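Local coordinates for protein dehydratase, IlvD/Edd family (Caulobacter crescentus, PDB 5OYN) that catalyses the dehydration of D-xylonate to 2-dehydro-3-deoxy-D-arabinonate, and of D-gluconate, using a [2Fe-2S] cluster and magnesium, at residues E450-E453 with R454-L457; R460-P464 with I465-G469; E544-I547 with A548-Q552. One frame throughout, in Å; residues are numbered along the deposited sequence.

Interaction 1. Residues E450-E453 with R454-L457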
loop_
_atom_site.group_PDB
_atom_site.type_symbol
_atom_site.label_atom_id
_atom_site.label_comp_id
_atom_site.label_asym_id
_atom_site.label_seq_id
_atom_site.Cartn_x
_atom_site.Cartn_y
_atom_site.Cartn_z
ATOM N N GLU A 450 56.469 -3.489 -15.219
ATOM C CA GLU A 450 56.821 -4.751 -15.863
ATOM C C GLU A 450 56.188 -5.950 -15.169
ATOM O O GLU A 450 56.882 -6.752 -14.531
ATOM C CB GLU A 450 58.340 -4.919 -15.916
ATOM C CG GLU A 450 58.977 -4.278 -17.135
ATOM C CD GLU A 450 60.489 -4.354 -17.108
ATOM O OE1 GLU A 450 61.052 -4.681 -16.036
ATOM O OE2 GLU A 450 61.113 -4.081 -18.160
ATOM N N ILE A 451 54.871 -6.070 -15.290
ATOM C CA ILE A 451 54.101 -7.133 -14.655
ATOM C C ILE A 451 54.065 -8.336 -15.587
ATOM O O ILE A 451 53.986 -8.188 -16.812
ATOM C CB ILE A 451 52.683 -6.628 -14.310
ATOM C CG1 ILE A 451 52.765 -5.294 -13.553
ATOM C CG2 ILE A 451 51.920 -7.660 -13.496
ATOM C CD1 ILE A 451 51.498 -4.918 -12.792
ATOM N N ASP A 452 54.155 -9.533 -15.016
ATOM C CA ASP A 452 54.063 -10.753 -15.815
ATOM C C ASP A 452 53.429 -11.842 -14.960
ATOM O O ASP A 452 53.029 -11.605 -13.817
ATOM C CB ASP A 452 55.433 -11.177 -16.366
ATOM C CG ASP A 452 56.511 -11.343 -15.274
ATOM O OD1 ASP A 452 56.183 -11.623 -14.092
ATOM O OD2 ASP A 452 57.710 -11.198 -15.614
ATOM N N GLU A 453 53.383 -13.054 -15.514
ATOM C CA GLU A 453 52.616 -14.147 -14.926
ATOM C C GLU A 453 53.061 -14.532 -13.518
ATOM O O GLU A 453 52.316 -15.230 -12.823
ATOM C CB GLU A 453 52.702 -15.352 -15.851
ATOM C CG GLU A 453 53.069 -14.938 -17.258
ATOM C CD GLU A 453 53.338 -16.123 -18.152
ATOM O OE1 GLU A 453 53.103 -16.007 -19.380
ATOM O OE2 GLU A 453 53.771 -17.170 -17.617
ATOM N N ARG A 454 54.239 -14.106 -13.066
ATOM C CA ARG A 454 54.736 -14.525 -11.760
ATOM C C ARG A 454 54.664 -13.409 -10.720
ATOM O O ARG A 454 55.395 -13.445 -9.724
ATOM C CB ARG A 454 56.163 -15.068 -11.874
ATOM C CG ARG A 454 56.436 -15.882 -13.142
ATOM C CD ARG A 454 55.689 -17.208 -13.170
ATOM N NE ARG A 454 55.621 -17.846 -11.855
ATOM C CZ ARG A 454 55.079 -19.044 -11.633
ATOM N NH1 ARG A 454 54.565 -19.742 -12.647
ATOM N NH2 ARG A 454 55.047 -19.547 -10.402
ATOM N N CYS A 455 53.781 -12.433 -10.915
ATOM C CA CYS A 455 53.536 -11.396 -9.923
ATOM C C CYS A 455 52.325 -11.754 -9.066
ATOM O O CYS A 455 51.555 -12.664 -9.378
ATOM C CB CYS A 455 53.338 -10.037 -10.601
ATOM S SG CYS A 455 54.587 -9.691 -11.879
ATOM N N ILE A 456 52.177 -11.035 -7.955
ATOM C CA ILE A 456 51.012 -11.152 -7.084
ATOM C C ILE A 456 50.538 -9.742 -6.740
ATOM O O ILE A 456 51.303 -8.937 -6.194
ATOM C CB ILE A 456 51.309 -11.974 -5.812
ATOM C CG1 ILE A 456 50.150 -11.868 -4.821
ATOM C CG2 ILE A 456 52.630 -11.545 -5.159
ATOM C CD1 ILE A 456 50.181 -12.918 -3.750
ATOM N N LEU A 457 49.283 -9.438 -7.069
ATOM C CA LEU A 457 48.762 -8.092 -6.870
ATOM C C LEU A 457 48.299 -7.912 -5.430
ATOM O O LEU A 457 47.542 -8.730 -4.894
ATOM C CB LEU A 457 47.632 -7.810 -7.855
ATOM C CG LEU A 457 48.020 -8.144 -9.305
ATOM C CD1 LEU A 457 46.793 -8.175 -10.208
ATOM C CD2 LEU A 457 49.075 -7.177 -9.850
#
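Cys455 N donates to Asp452 O at 3.1 Å, and the backbone of Asp452 answers with a bond to the cysteine sulfur, N to SG 3.2 Å, whose N-H...S angle of 179° is almost perfectly straight. Two bonds of opposite sense therefore join the same pair of residues. Chi1 of -46° places SG beside the backbone N of its own residue, within bonding distance of Asp452 N. The Cys455 N to Asp452 O bond closes a type I beta turn from Asp452 to Cys455, the bend through which the chain enters strand 455-460 of the mixed sheet; the N-H...S bond is an added link within it. Across the turn the carboxylate of Asp452 folds inward, and its OD1 accepts a weak bond from Arg454 N at 3.3 Å. On the apolar side Ile451 lays CG2 against Cys455 SG at 3.7 Å, while its CD1 only just meets Leu457 CD2 at 4.4 Å. Replacing Cys455 by alanine would probably leave Asp452 N without its sulfur acceptor and open a gap beside Ile451 CG2. Arg454 NH1 bonds to Arg416 O and Glu453 O to Tyr417 OH, tying the turn to helix 411-417.

Interaction 2. Residues R460-P464 with I465-G469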
loop_
_atom_site.group_PDB
_atom_site.type_symbol
_atom_site.label_atom_id
_atom_site.label_comp_id
_atom_site.label_asym_id
_atom_site.label_seq_id
_atom_site.Cartn_x
_atom_site.Cartn_y
_atom_site.Cartn_z
ATOM N N ARG A 460 46.478 -2.536 -0.051
ATOM C CA ARG A 460 46.517 -2.265 1.380
ATOM C C ARG A 460 45.806 -0.952 1.676
ATOM O O ARG A 460 45.629 -0.104 0.796
ATOM C CB ARG A 460 47.959 -2.211 1.919
ATOM C CG ARG A 460 48.826 -1.141 1.262
ATOM C CD ARG A 460 49.850 -0.534 2.222
ATOM N NE ARG A 460 50.880 0.187 1.472
ATOM C CZ ARG A 460 52.114 -0.265 1.258
ATOM N NH1 ARG A 460 52.488 -1.435 1.753
ATOM N NH2 ARG A 460 52.975 0.457 0.548
ATOM N N GLY A 461 45.422 -0.789 2.940
ATOM C CA GLY A 461 44.637 0.345 3.370
ATOM C C GLY A 461 43.143 0.175 3.218
ATOM O O GLY A 461 42.401 1.161 3.358
ATOM N N ALA A 462 42.678 -1.045 2.938
ATOM C CA ALA A 462 41.269 -1.324 2.692
ATOM C C ALA A 462 40.626 -2.104 3.835
ATOM O O ALA A 462 39.611 -2.783 3.634
ATOM C CB ALA A 462 41.099 -2.070 1.367
ATOM N N GLY A 463 41.182 -2.008 5.032
ATOM C CA GLY A 463 40.623 -2.705 6.158
ATOM C C GLY A 463 39.658 -1.833 6.920
ATOM O O GLY A 463 39.382 -0.688 6.538
ATOM N N PRO A 464 39.130 -2.367 8.024
ATOM C CA PRO A 464 38.147 -1.613 8.822
ATOM C C PRO A 464 38.591 -0.212 9.194
ATOM O O PRO A 464 37.747 0.691 9.302
ATOM C CB PRO A 464 37.966 -2.488 10.069
ATOM C CG PRO A 464 38.305 -3.881 9.609
ATOM C CD PRO A 464 39.278 -3.763 8.470
ATOM N N ILE A 465 39.888 0.003 9.395
ATOM C CA ILE A 465 40.381 1.310 9.811
ATOM C C ILE A 465 40.838 2.127 8.613
ATOM O O ILE A 465 40.569 3.331 8.531
ATOM C CB ILE A 465 41.518 1.136 10.843
ATOM C CG1 ILE A 465 41.063 0.263 12.019
ATOM C CG2 ILE A 465 42.016 2.481 11.337
ATOM C CD1 ILE A 465 40.011 0.912 12.897
ATOM N N GLY A 466 41.512 1.480 7.665
ATOM C CA GLY A 466 42.131 2.221 6.579
ATOM C C GLY A 466 41.132 2.895 5.655
ATOM O O GLY A 466 41.359 4.024 5.202
ATOM N N TRP A 467 40.004 2.223 5.370
ATOM C CA TRP A 467 39.137 2.656 4.277
ATOM C C TRP A 467 38.284 3.886 4.602
ATOM O O TRP A 467 38.281 4.846 3.813
ATOM C CB TRP A 467 38.258 1.491 3.828
ATOM C CG TRP A 467 37.675 1.697 2.460
ATOM C CD1 TRP A 467 36.392 2.046 2.161
ATOM C CD2 TRP A 467 38.359 1.580 1.207
ATOM N NE1 TRP A 467 36.234 2.151 0.805
ATOM C CE2 TRP A 467 37.426 1.869 0.194
ATOM C CE3 TRP A 467 39.668 1.260 0.844
ATOM C CZ2 TRP A 467 37.758 1.842 -1.160
ATOM C CZ3 TRP A 467 39.997 1.231 -0.504
ATOM C CH2 TRP A 467 39.045 1.523 -1.489
ATOM N N PRO A 468 37.533 3.920 5.726
ATOM C CA PRO A 468 37.264 2.969 6.814
ATOM C C PRO A 468 36.121 2.033 6.494
ATOM O O PRO A 468 35.439 2.256 5.502
ATOM C CB PRO A 468 36.893 3.867 7.982
ATOM C CG PRO A 468 36.273 5.065 7.344
ATOM C CD PRO A 468 36.880 5.219 5.973
ATOM N N GLY A 469 35.903 1.020 7.337
ATOM C CA GLY A 469 35.044 -0.103 6.998
ATOM C C GLY A 469 35.704 -0.871 5.878
ATOM O O GLY A 469 36.069 -0.268 4.873
#
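Ala462 and Trp467 meet where Ala462 CB touches the six-membered ring of the indole obliquely, 3.7 Å from Trp467 CE3. The indole swings out opposite Trp467 N (chi1 -161°), which carries this ring back beside Ala462. Trp467 N donates to Gly463 O at 3.2 Å, an i-to-i+4 bond round a single helix-like turn: residues 465-467 have helical backbone angles without the regular bonds of a helix. Gly469 N then bonds to Pro464 O at 2.7 Å. Gly461 and Gly466 close in backbone to backbone, Gly466 CA lying 3.4 Å from Gly461 O in a CA-H...O contact; a side chain on Gly466 would strike that oxygen. A cis peptide before Pro468 shapes the exit, with Pro468 CB against Pro464 O at 3.5 Å. Further out, Asp495 accepts from the amides of Gly461 and Ala462, and Glu513 from those of Ile465 and Gly466, while Arg570 of helix 564-572 bonds to Ile465 O. Arg597 of a second subunit makes a cation-pi contact with Trp467. This buried loop leads toward the magnesium ligand Glu472, whose side chain is about 8 Å from that of Trp467. Each carboxylate takes two consecutive amides, which probably fixes the course of the loop and partly offsets its negative charge.

Interaction 3. Residues E544-I547 with A548-Q552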
loop_
_atom_site.group_PDB
_atom_site.type_symbol
_atom_site.label_atom_id
_atom_site.label_comp_id
_atom_site.label_asym_id
_atom_site.label_seq_id
_atom_site.Cartn_x
_atom_site.Cartn_y
_atom_site.Cartn_z
ATOM N N GLU A 544 64.951 -9.808 8.639
ATOM C CA GLU A 544 64.549 -9.113 9.861
ATOM C C GLU A 544 65.093 -7.690 9.923
ATOM O O GLU A 544 64.459 -6.803 10.511
ATOM C CB GLU A 544 65.032 -9.901 11.084
ATOM C CG GLU A 544 64.034 -10.907 11.642
ATOM C CD GLU A 544 64.149 -11.070 13.155
ATOM O OE1 GLU A 544 65.157 -10.603 13.734
ATOM O OE2 GLU A 544 63.233 -11.667 13.768
ATOM N N ALA A 545 66.267 -7.461 9.331
ATOM C CA ALA A 545 66.917 -6.158 9.408
ATOM C C ALA A 545 66.246 -5.151 8.479
ATOM O O ALA A 545 65.901 -4.041 8.904
ATOM C CB ALA A 545 68.409 -6.301 9.083
ATOM N N THR A 546 66.051 -5.526 7.208
ATOM C CA THR A 546 65.339 -4.651 6.281
ATOM C C THR A 546 63.931 -4.345 6.772
ATOM O O THR A 546 63.420 -3.246 6.530
ATOM C CB THR A 546 65.270 -5.276 4.885
ATOM O OG1 THR A 546 66.540 -5.842 4.538
ATOM C CG2 THR A 546 64.898 -4.221 3.859
ATOM N N ILE A 547 63.303 -5.293 7.477
ATOM C CA ILE A 547 61.926 -5.102 7.927
ATOM C C ILE A 547 61.819 -3.864 8.810
ATOM O O ILE A 547 61.003 -2.968 8.553
ATOM C CB ILE A 547 61.411 -6.365 8.645
ATOM C CG1 ILE A 547 61.058 -7.456 7.629
ATOM C CG2 ILE A 547 60.184 -6.048 9.485
ATOM C CD1 ILE A 547 60.429 -8.697 8.249
ATOM N N ALA A 548 62.654 -3.782 9.854
ATOM C CA ALA A 548 62.545 -2.665 10.791
ATOM C C ALA A 548 63.024 -1.349 10.190
ATOM O O ALA A 548 62.638 -0.279 10.681
ATOM C CB ALA A 548 63.316 -2.967 12.073
ATOM N N ALA A 549 63.857 -1.402 9.145
ATOM C CA ALA A 549 64.225 -0.184 8.430
ATOM C C ALA A 549 63.012 0.430 7.742
ATOM O O ALA A 549 62.814 1.652 7.784
ATOM C CB ALA A 549 65.325 -0.483 7.411
ATOM N N ARG A 550 62.191 -0.406 7.104
ATOM C CA ARG A 550 60.953 0.086 6.517
ATOM C C ARG A 550 59.983 0.560 7.597
ATOM O O ARG A 550 59.357 1.617 7.453
ATOM C CB ARG A 550 60.316 -1.006 5.654
ATOM C CG ARG A 550 61.294 -1.815 4.816
ATOM C CD ARG A 550 60.887 -1.836 3.352
ATOM N NE ARG A 550 61.522 -2.909 2.586
ATOM C CZ ARG A 550 60.878 -3.971 2.105
ATOM N NH1 ARG A 550 59.576 -4.124 2.316
ATOM N NH2 ARG A 550 61.538 -4.887 1.407
ATOM N N LYS A 551 59.864 -0.199 8.697
ATOM C CA LYS A 551 58.893 0.133 9.740
ATOM C C LYS A 551 59.122 1.522 10.314
ATOM O O LYS A 551 58.178 2.157 10.801
ATOM C CB LYS A 551 58.942 -0.895 10.869
ATOM C CG LYS A 551 58.073 -2.107 10.654
ATOM C CD LYS A 551 57.820 -2.830 11.958
ATOM C CE LYS A 551 57.915 -4.331 11.764
ATOM N NZ LYS A 551 57.630 -5.056 13.035
ATOM N N GLN A 552 60.364 2.002 10.281
ATOM C CA GLN A 552 60.668 3.328 10.793
ATOM C C GLN A 552 60.321 4.428 9.800
ATOM O O GLN A 552 60.336 5.604 10.175
ATOM C CB GLN A 552 62.150 3.401 11.192
ATOM C CG GLN A 552 62.494 2.518 12.394
ATOM C CD GLN A 552 62.872 3.320 13.633
ATOM O OE1 GLN A 552 63.751 4.185 13.587
ATOM N NE2 GLN A 552 62.194 3.041 14.748
#
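Successive i-to-i+4 backbone bonds carry one turn of helix 544-551 into the next: Ala549 N to Ala545 O is weak at 3.3 Å, Arg550 N bonds to Thr546 O, and Lys551 N reaches Ile547 O at 3.0 Å. This short alpha-helix follows strand 537-540, an outermost strand of the mixed sheet within the chain, and sits at the protein surface. Ile547 and Lys551, one turn apart, run side by side and point the same way, with the aliphatic Lys551 CE resting on Ile547 CG2 at 3.6 Å. The methyl of Thr546 instead meets Arg550 at a slant, CG2 to NE 3.8 Å. With chi1 of -44°, Thr546 puts CG2 anti to the backbone N and turns OG1 back beside that N, where OG1 bonds to Asp543, the residue just before the helix. Ile547 also packs on Trp522 and Val542, so this flank of the helix faces the neighbouring loops. The guanidinium of Arg550 reaches beyond the helix, and its NH1 both bonds to Trp522 O and forms a salt bridge with Asp527 OD1.

Overall arrangement
Along the chain the three contacts come in series, all within the C-terminal part of the dehydratase. Interactions 1 and 2 bracket strand 455-460: residues 450-457 turn into it, and residues 460-469 carry the chain onward from its end toward the magnesium site, their centres 24 Å apart. They adjoin along the chain but have no other touch. Interaction 3 lies on helix 544-551, just after strand 537-540 of the same mixed sheet. Its nearest atoms are about 13 Å from those of interaction 1 and 8 Å from those of interaction 2, and it touches neither. The set thus passes from a partly buried turn to a buried loop leading toward the magnesium site, with Trp467 meeting a second subunit, then to the surface.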